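Local coordinates for protein TSC1 N-terminal domain (Chaetomium thermophilum, PDB 7A0M) that forms the N-terminal domain of TSC1 (hamartin), a subunit of the TSC complex, and probably takes part in binding lysosomal phosphoinositides during mTORC1 regulation, at residues V78-R83 and A114-D119; Q94-L99 and L178-K183. One frame throughout, in Å; residues are numbered along the deposited sequence.

Contact 1. Residues V78-R83 and A114-D119; sequences VLRQLR and ARSFMD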
ATOM      1  N   VAL B  78     -19.024  59.163   7.794  1.00 92.83           N
ATOM      2  CA  VAL B  78     -18.980  60.262   6.836  1.00 96.22           C
ATOM      3  C   VAL B  78     -17.914  60.011   5.780  1.00 82.69           C
ATOM      4  O   VAL B  78     -18.125  60.270   4.590  1.00 81.94           O
ATOM      5  CB  VAL B  78     -18.724  61.589   7.569  1.00 98.05           C
ATOM      6  CG1 VAL B  78     -18.836  62.742   6.605  1.00 99.34           C
ATOM      7  CG2 VAL B  78     -19.697  61.756   8.709  1.00 99.20           C
ATOM      8  N   LEU B  79     -16.752  59.509   6.200  1.00 76.06           N
ATOM      9  CA  LEU B  79     -15.667  59.262   5.259  1.00 77.43           C
ATOM     10  C   LEU B  79     -16.016  58.154   4.274  1.00 82.55           C
ATOM     11  O   LEU B  79     -15.558  58.182   3.126  1.00 83.83           O
ATOM     12  CB  LEU B  79     -14.389  58.935   6.026  1.00 77.29           C
ATOM     13  CG  LEU B  79     -13.076  59.006   5.254  1.00 78.82           C
ATOM     14  CD1 LEU B  79     -12.939  60.355   4.567  1.00 81.77           C
ATOM     15  CD2 LEU B  79     -11.933  58.793   6.221  1.00 81.95           C
ATOM     16  N   ARG B  80     -16.816  57.174   4.700  1.00 87.97           N
ATOM     17  CA  ARG B  80     -17.234  56.110   3.791  1.00 84.05           C
ATOM     18  C   ARG B  80     -18.134  56.651   2.688  1.00 79.76           C
ATOM     19  O   ARG B  80     -17.962  56.304   1.513  1.00 81.63           O
ATOM     20  CB  ARG B  80     -17.937  54.999   4.572  1.00 77.53           C
ATOM     21  CG  ARG B  80     -17.019  54.251   5.524  1.00 78.57           C
ATOM     22  CD  ARG B  80     -17.764  53.272   6.417  1.00 78.56           C
ATOM     23  NE  ARG B  80     -18.629  52.371   5.663  1.00 81.75           N
ATOM     24  CZ  ARG B  80     -19.559  51.598   6.216  1.00 83.59           C
ATOM     25  NH1 ARG B  80     -19.742  51.612   7.530  1.00 83.28           N
ATOM     26  NH2 ARG B  80     -20.305  50.809   5.457  1.00 86.68           N
ATOM     27  N   GLN B  81     -19.102  57.498   3.044  1.00 79.95           N
ATOM     28  CA  GLN B  81     -20.037  58.011   2.050  1.00 82.70           C
ATOM     29  C   GLN B  81     -19.374  58.999   1.098  1.00 82.55           C
ATOM     30  O   GLN B  81     -19.739  59.059  -0.082  1.00 85.48           O
ATOM     31  CB  GLN B  81     -21.225  58.672   2.742  1.00 87.07           C
ATOM     32  CG  GLN B  81     -21.984  57.768   3.691  1.00 93.24           C
ATOM     33  CD  GLN B  81     -23.158  58.479   4.315  1.00 99.17           C
ATOM     34  OE1 GLN B  81     -23.696  59.420   3.734  1.00102.65           O
ATOM     35  NE2 GLN B  81     -23.567  58.039   5.500  1.00 93.96           N
ATOM     36  N   LEU B  82     -18.409  59.778   1.582  1.00 83.04           N
ATOM     37  CA  LEU B  82     -17.728  60.770   0.761  1.00 87.96           C
ATOM     38  C   LEU B  82     -16.514  60.208   0.038  1.00 89.34           C
ATOM     39  O   LEU B  82     -15.830  60.956  -0.668  1.00 90.04           O
ATOM     40  CB  LEU B  82     -17.302  61.967   1.619  1.00 89.09           C
ATOM     41  CG  LEU B  82     -18.393  62.978   1.976  1.00 91.23           C
ATOM     42  CD1 LEU B  82     -17.870  63.998   2.974  1.00 94.73           C
ATOM     43  CD2 LEU B  82     -18.908  63.667   0.722  1.00 93.44           C
ATOM     44  N   ARG B  83     -16.230  58.918   0.205  1.00 86.03           N
ATOM     45  CA  ARG B  83     -15.090  58.298  -0.464  1.00 77.06           C
ATOM     46  C   ARG B  83     -15.081  58.460  -1.982  1.00 80.42           C
ATOM     47  O   ARG B  83     -14.006  58.755  -2.530  1.00 77.68           O
ATOM     48  CB  ARG B  83     -15.034  56.810  -0.092  1.00 75.24           C
ATOM     49  CG  ARG B  83     -13.870  56.059  -0.703  1.00 73.98           C
ATOM     50  CD  ARG B  83     -13.916  54.600  -0.300  1.00 75.82           C
ATOM     51  NE  ARG B  83     -15.153  53.976  -0.763  1.00 77.20           N
ATOM     52  CZ  ARG B  83     -15.355  53.527  -1.997  1.00 82.28           C
ATOM     53  NH1 ARG B  83     -14.402  53.632  -2.914  1.00 84.29           N
ATOM     54  NH2 ARG B  83     -16.518  52.978  -2.319  1.00 82.70           N
ATOM     55  N   ALA B 114     -14.965  49.143  15.063  1.00 83.88           N
ATOM     56  CA  ALA B 114     -14.195  48.104  14.389  1.00 78.45           C
ATOM     57  C   ALA B 114     -14.907  47.629  13.130  1.00 75.52           C
ATOM     58  O   ALA B 114     -14.287  47.466  12.073  1.00 70.19           O
ATOM     59  CB  ALA B 114     -13.943  46.936  15.343  1.00 86.47           C
ATOM     60  N   ARG B 115     -16.220  47.401  13.226  1.00 80.66           N
ATOM     61  CA  ARG B 115     -16.981  46.948  12.066  1.00 89.46           C
ATOM     62  C   ARG B 115     -17.077  48.035  11.003  1.00 95.93           C
ATOM     63  O   ARG B 115     -17.002  47.743   9.803  1.00106.90           O
ATOM     64  CB  ARG B 115     -18.377  46.496  12.498  1.00 95.33           C
ATOM     65  CG  ARG B 115     -18.384  45.277  13.408  1.00113.84           C
ATOM     66  CD  ARG B 115     -19.801  44.887  13.805  1.00120.09           C
ATOM     67  NE  ARG B 115     -19.817  43.725  14.688  1.00127.25           N
ATOM     68  CZ  ARG B 115     -20.916  43.217  15.238  1.00133.78           C
ATOM     69  NH1 ARG B 115     -22.099  43.767  15.000  1.00134.33           N
ATOM     70  NH2 ARG B 115     -20.830  42.156  16.030  1.00139.04           N
ATOM     71  N   SER B 116     -17.242  49.294  11.420  1.00 86.88           N
ATOM     72  CA  SER B 116     -17.337  50.384  10.453  1.00 77.12           C
ATOM     73  C   SER B 116     -16.039  50.544   9.674  1.00 74.76           C
ATOM     74  O   SER B 116     -16.058  50.771   8.459  1.00 77.37           O
ATOM     75  CB  SER B 116     -17.700  51.690  11.160  1.00 74.11           C
ATOM     76  OG  SER B 116     -17.826  52.753  10.233  1.00 77.29           O
ATOM     77  N   PHE B 117     -14.897  50.435  10.359  1.00 67.70           N
ATOM     78  CA  PHE B 117     -13.618  50.532   9.665  1.00 71.05           C
ATOM     79  C   PHE B 117     -13.379  49.322   8.772  1.00 70.22           C
ATOM     80  O   PHE B 117     -12.734  49.445   7.724  1.00 61.93           O
ATOM     81  CB  PHE B 117     -12.481  50.680  10.674  1.00 76.22           C
ATOM     82  CG  PHE B 117     -11.131  50.868  10.044  1.00 72.46           C
ATOM     83  CD1 PHE B 117     -10.755  52.100   9.537  1.00 68.91           C
ATOM     84  CD2 PHE B 117     -10.237  49.813   9.962  1.00 72.19           C
ATOM     85  CE1 PHE B 117      -9.512  52.277   8.957  1.00 62.93           C
ATOM     86  CE2 PHE B 117      -8.993  49.984   9.382  1.00 70.11           C
ATOM     87  CZ  PHE B 117      -8.631  51.217   8.879  1.00 67.98           C
HETATM   88  N   MSE B 118     -13.887  48.158   9.164  1.00 73.83           N
HETATM   89  CA  MSE B 118     -13.760  46.957   8.352  1.00 71.43           C
HETATM   90  C   MSE B 118     -14.601  47.080   7.089  1.00 73.31           C
HETATM   91  O   MSE B 118     -14.148  46.742   5.995  1.00 77.45           O
HETATM   92  CB  MSE B 118     -14.178  45.718   9.145  1.00 83.19           C
HETATM   93  CG  MSE B 118     -13.909  44.418   8.413  1.00 94.57           C
HETATM   94 SE   MSE B 118     -12.012  44.204   8.022  1.00103.94          SE
HETATM   95  CE  MSE B 118     -12.154  43.143   6.394  1.00114.23           C
ATOM     96  N   ASP B 119     -15.834  47.566   7.247  1.00 70.48           N
ATOM     97  CA  ASP B 119     -16.688  47.798   6.087  1.00 75.77           C
ATOM     98  C   ASP B 119     -16.112  48.887   5.190  1.00 75.99           C
ATOM     99  O   ASP B 119     -16.209  48.800   3.961  1.00 73.57           O
ATOM    100  CB  ASP B 119     -18.103  48.156   6.537  1.00 76.37           C
ATOM    101  CG  ASP B 119     -18.821  46.984   7.179  1.00 86.82           C
ATOM    102  OD1 ASP B 119     -18.628  45.842   6.712  1.00 89.68           O
ATOM    103  OD2 ASP B 119     -19.578  47.204   8.148  1.00 93.76           O
TER

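Contact 2. Residues Q94-L99 and L178-K183; sequences QWWDKL and LAFGKK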
ATOM      1  N   GLN B  94      -4.558  57.639   2.328  1.00 78.45           N
ATOM      2  CA  GLN B  94      -4.109  58.575   3.355  1.00 77.01           C
ATOM      3  C   GLN B  94      -5.078  58.627   4.527  1.00 69.61           C
ATOM      4  O   GLN B  94      -4.658  58.733   5.685  1.00 63.55           O
ATOM      5  CB  GLN B  94      -3.940  59.961   2.739  1.00 79.58           C
ATOM      6  CG  GLN B  94      -2.745  60.084   1.818  1.00 81.27           C
ATOM      7  CD  GLN B  94      -2.767  61.368   1.011  1.00 84.50           C
ATOM      8  OE1 GLN B  94      -3.442  62.333   1.370  1.00 86.89           O
ATOM      9  NE2 GLN B  94      -2.044  61.373  -0.103  1.00 93.49           N
ATOM     10  N   TRP B  95      -6.379  58.545   4.250  1.00 62.93           N
ATOM     11  CA  TRP B  95      -7.356  58.560   5.330  1.00 63.21           C
ATOM     12  C   TRP B  95      -7.402  57.212   6.040  1.00 64.45           C
ATOM     13  O   TRP B  95      -7.458  57.158   7.273  1.00 67.93           O
ATOM     14  CB  TRP B  95      -8.730  58.942   4.786  1.00 59.71           C
ATOM     15  CG  TRP B  95      -8.904  60.420   4.633  1.00 63.60           C
ATOM     16  CD1 TRP B  95      -8.961  61.121   3.463  1.00 66.05           C
ATOM     17  CD2 TRP B  95      -9.007  61.388   5.684  1.00 66.03           C
ATOM     18  NE1 TRP B  95      -9.114  62.461   3.720  1.00 70.72           N
ATOM     19  CE2 TRP B  95      -9.143  62.652   5.077  1.00 71.71           C
ATOM     20  CE3 TRP B  95      -9.006  61.307   7.080  1.00 65.66           C
ATOM     21  CZ2 TRP B  95      -9.275  63.824   5.816  1.00 73.52           C
ATOM     22  CZ3 TRP B  95      -9.138  62.473   7.812  1.00 69.27           C
ATOM     23  CH2 TRP B  95      -9.271  63.714   7.179  1.00 73.19           C
ATOM     24  N   TRP B  96      -7.391  56.120   5.273  1.00 63.40           N
ATOM     25  CA  TRP B  96      -7.312  54.788   5.864  1.00 65.47           C
ATOM     26  C   TRP B  96      -6.049  54.643   6.706  1.00 67.66           C
ATOM     27  O   TRP B  96      -6.092  54.114   7.822  1.00 62.59           O
ATOM     28  CB  TRP B  96      -7.387  53.736   4.756  1.00 72.20           C
ATOM     29  CG  TRP B  96      -7.468  52.314   5.231  1.00 68.23           C
ATOM     30  CD1 TRP B  96      -8.593  51.544   5.319  1.00 64.60           C
ATOM     31  CD2 TRP B  96      -6.373  51.464   5.595  1.00 70.04           C
ATOM     32  NE1 TRP B  96      -8.272  50.284   5.764  1.00 66.42           N
ATOM     33  CE2 TRP B  96      -6.914  50.207   5.934  1.00 67.49           C
ATOM     34  CE3 TRP B  96      -4.990  51.649   5.685  1.00 67.48           C
ATOM     35  CZ2 TRP B  96      -6.121  49.142   6.358  1.00 60.76           C
ATOM     36  CZ3 TRP B  96      -4.204  50.590   6.105  1.00 66.80           C
ATOM     37  CH2 TRP B  96      -4.772  49.353   6.436  1.00 64.68           C
ATOM     38  N   ASP B  97      -4.913  55.107   6.179  1.00 75.26           N
ATOM     39  CA  ASP B  97      -3.668  55.087   6.942  1.00 75.57           C
ATOM     40  C   ASP B  97      -3.774  55.953   8.191  1.00 64.70           C
ATOM     41  O   ASP B  97      -3.245  55.600   9.252  1.00 61.93           O
ATOM     42  CB  ASP B  97      -2.519  55.577   6.055  1.00 78.93           C
ATOM     43  CG  ASP B  97      -1.150  55.268   6.629  1.00 80.08           C
ATOM     44  OD1 ASP B  97      -1.072  54.724   7.747  1.00 85.87           O
ATOM     45  OD2 ASP B  97      -0.143  55.586   5.960  1.00 85.94           O
ATOM     46  N   LYS B  98      -4.463  57.089   8.083  1.00 59.09           N
ATOM     47  CA  LYS B  98      -4.582  58.011   9.205  1.00 66.17           C
ATOM     48  C   LYS B  98      -5.492  57.470  10.303  1.00 70.13           C
ATOM     49  O   LYS B  98      -5.262  57.743  11.486  1.00 76.50           O
ATOM     50  CB  LYS B  98      -5.070  59.360   8.682  1.00 64.42           C
ATOM     51  CG  LYS B  98      -5.128  60.491   9.675  1.00 67.91           C
ATOM     52  CD  LYS B  98      -5.618  61.735   8.954  1.00 75.99           C
ATOM     53  CE  LYS B  98      -5.573  62.958   9.838  1.00 87.60           C
ATOM     54  NZ  LYS B  98      -4.199  63.266  10.320  1.00 96.60           N
ATOM     55  N   LEU B  99      -6.521  56.704   9.939  1.00 66.75           N
ATOM     56  CA  LEU B  99      -7.493  56.202  10.904  1.00 62.46           C
ATOM     57  C   LEU B  99      -7.163  54.818  11.451  1.00 64.38           C
ATOM     58  O   LEU B  99      -7.851  54.361  12.370  1.00 62.78           O
ATOM     59  CB  LEU B  99      -8.891  56.159  10.277  1.00 58.62           C
ATOM     60  CG  LEU B  99      -9.462  57.463   9.719  1.00 67.69           C
ATOM     61  CD1 LEU B  99     -10.933  57.297   9.374  1.00 71.19           C
ATOM     62  CD2 LEU B  99      -9.257  58.607  10.686  1.00 63.98           C
ATOM     63  N   LEU B 178      -6.570  39.200   5.508  1.00 60.98           N
ATOM     64  CA  LEU B 178      -7.148  38.181   4.639  1.00 61.93           C
ATOM     65  C   LEU B 178      -7.914  38.812   3.482  1.00 49.16           C
ATOM     66  O   LEU B 178      -7.891  38.295   2.359  1.00 54.53           O
ATOM     67  CB  LEU B 178      -8.054  37.257   5.450  1.00 73.32           C
ATOM     68  CG  LEU B 178      -7.326  36.281   6.378  1.00 72.13           C
ATOM     69  CD1 LEU B 178      -8.306  35.314   7.025  1.00 67.57           C
ATOM     70  CD2 LEU B 178      -6.239  35.529   5.627  1.00 69.21           C
ATOM     71  N   ALA B 179      -8.601  39.929   3.735  1.00 58.23           N
ATOM     72  CA  ALA B 179      -9.322  40.613   2.665  1.00 61.61           C
ATOM     73  C   ALA B 179      -8.358  41.199   1.642  1.00 61.44           C
ATOM     74  O   ALA B 179      -8.562  41.058   0.431  1.00 63.24           O
ATOM     75  CB  ALA B 179     -10.220  41.704   3.248  1.00 66.95           C
ATOM     76  N   PHE B 180      -7.303  41.868   2.112  1.00 64.46           N
ATOM     77  CA  PHE B 180      -6.281  42.371   1.198  1.00 67.32           C
ATOM     78  C   PHE B 180      -5.561  41.226   0.498  1.00 66.58           C
ATOM     79  O   PHE B 180      -5.197  41.337  -0.679  1.00 61.48           O
ATOM     80  CB  PHE B 180      -5.286  43.252   1.951  1.00 67.00           C
ATOM     81  CG  PHE B 180      -5.746  44.670   2.132  1.00 71.86           C
ATOM     82  CD1 PHE B 180      -5.586  45.598   1.118  1.00 74.65           C
ATOM     83  CD2 PHE B 180      -6.333  45.075   3.317  1.00 74.85           C
ATOM     84  CE1 PHE B 180      -6.007  46.903   1.284  1.00 72.53           C
ATOM     85  CE2 PHE B 180      -6.755  46.376   3.488  1.00 78.92           C
ATOM     86  CZ  PHE B 180      -6.595  47.290   2.472  1.00 78.51           C
ATOM     87  N   GLY B 181      -5.343  40.118   1.208  1.00 67.95           N
ATOM     88  CA  GLY B 181      -4.679  38.981   0.594  1.00 57.38           C
ATOM     89  C   GLY B 181      -5.545  38.292  -0.442  1.00 59.03           C
ATOM     90  O   GLY B 181      -5.043  37.795  -1.453  1.00 61.68           O
ATOM     91  N   LYS B 182      -6.858  38.245  -0.203  1.00 59.72           N
ATOM     92  CA  LYS B 182      -7.765  37.678  -1.195  1.00 62.50           C
ATOM     93  C   LYS B 182      -7.789  38.511  -2.470  1.00 65.00           C
ATOM     94  O   LYS B 182      -7.936  37.964  -3.569  1.00 71.23           O
ATOM     95  CB  LYS B 182      -9.173  37.560  -0.611  1.00 66.65           C
ATOM     96  CG  LYS B 182     -10.162  36.837  -1.511  1.00 69.89           C
ATOM     97  CD  LYS B 182     -11.562  36.849  -0.919  1.00 83.23           C
ATOM     98  CE  LYS B 182     -12.476  35.875  -1.644  1.00 95.97           C
ATOM     99  NZ  LYS B 182     -13.684  35.544  -0.839  1.00 96.92           N
ATOM    100  N   LYS B 183      -7.638  39.830  -2.344  1.00 72.09           N
ATOM    101  CA  LYS B 183      -7.653  40.702  -3.513  1.00 71.52           C
ATOM    102  C   LYS B 183      -6.318  40.674  -4.249  1.00 69.33           C
ATOM    103  O   LYS B 183      -6.286  40.701  -5.484  1.00 65.59           O
ATOM    104  CB  LYS B 183      -8.006  42.129  -3.092  1.00 73.68           C
ATOM    105  CG  LYS B 183      -8.397  43.040  -4.241  1.00 85.02           C
ATOM    106  CD  LYS B 183      -9.797  42.706  -4.735  1.00 88.62           C
ATOM    107  CE  LYS B 183     -10.128  43.444  -6.022  1.00 89.26           C
ATOM    108  NZ  LYS B 183     -10.036  44.921  -5.855  1.00 90.43           N
TER

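Contact 1. Residues V78-R83 and A114-D119
R80 reaches from the last turn of helix 69-81 to S116 and D119, which lie one turn apart on helix 113-125, and its side chain makes all the contact between V78-R83 and A114-D119. The guanidinium is approached in two ways. The CB methylene of D119 lies over one face, 3.5 Å above the plane and displaced toward the rim, with CB 3.6 Å from R80 NH2. The hydroxyl of S116 comes instead to the edge, near the guanidinium plane, where OG is 3.5 Å from R80 NH1 without forming a hydrogen bond. Closer to the backbone of R80, its CD packs 3.7 Å from the carbonyl oxygen of S116.

The D119 carboxylate does not pair with the arginine in the usual planar way. The two flat groups are turned 48° apart, and D119 OD2, 4.5 Å from R80 NH1, lies well out of the guanidinium plane, which leaves attraction between opposite charges but no N-H aimed at the oxygen. The salt bridge of R80 runs instead from NH2 to OE2 of E123, one turn beyond D119 on helix 113-125. A bend in the chain (chi3 52°) turns the guanidinium across the flank of that helix, where D119 CB lies over one face while NH2 bonds E123. A leucine in place of R80 would probably leave E123 without its salt-bridge mate and take away the flat group that D119 CB packs against.

This is a polar, partly exposed link between two helices of an all-helical domain. Just beneath it, L79 turns to W95 and L99 of helix 89-105, and F117 packs on L100 and V103 of that same helix, which thereby touches both partners of the contact; V78 and L82 meet helix 9-21.

Contact 2. Residues Q94-L99 and L178-K183
The backbones of Q94-L99 and L178-K183 stay well apart, with W96 and F180 the nearest pair at 13.3 Å between CA atoms, and two long aromatic side chains span the distance as an offset edge-to-face pair. F180 turns its edge toward the face of the six-membered ring of W96; the ring centroids are 5.8 Å apart and the planes stand at 71°. Both side chains leave their backbones toward the other segment. In W96 CG is anti to the backbone N (chi1 -174°), which carries the indole out from helix 89-105 toward helix 168-183.

The contact is buried, and other parts of the helical stack close around it. The W96 ring stacks with F117, and W144 meets both W96 and F180, while F141 adds a further ring beside F180. From helix 113-125, I124 touches W96, and T121 and L125 touch F180. The one polar atom of the indole is satisfied there: W96 NE1 hydrogen-bonds to T121 OG1, a hydroxyl also bonded to the carbonyl oxygen of F117, which should fix the turn of the indole. Between the two rings the closest atoms are W96 CZ2 and F180 CE2, 4.0 Å apart, and F180 CZ sits 4.2 Å above the indole plane, shifted toward its rim.

Overall arrangement
Contact 1 is a surface contact and contact 2 a buried one, yet their centres lie only about 12 Å apart. Their chemistry follows their place: charge and hydroxyl groups at the partly exposed edge of the helical stack, aromatic rings within. No helix is shared, but the four interleave. Helix 89-105 follows helix 69-81 in the chain and precedes helix 113-125, and the two contacts touch at several points, among them through L79 and through M118 CE, 4.0 Å from A179 CB. Helix 113-125 thus offers one flank to contact 1 and others to contact 2, joining N-terminal helices to helix 168-183.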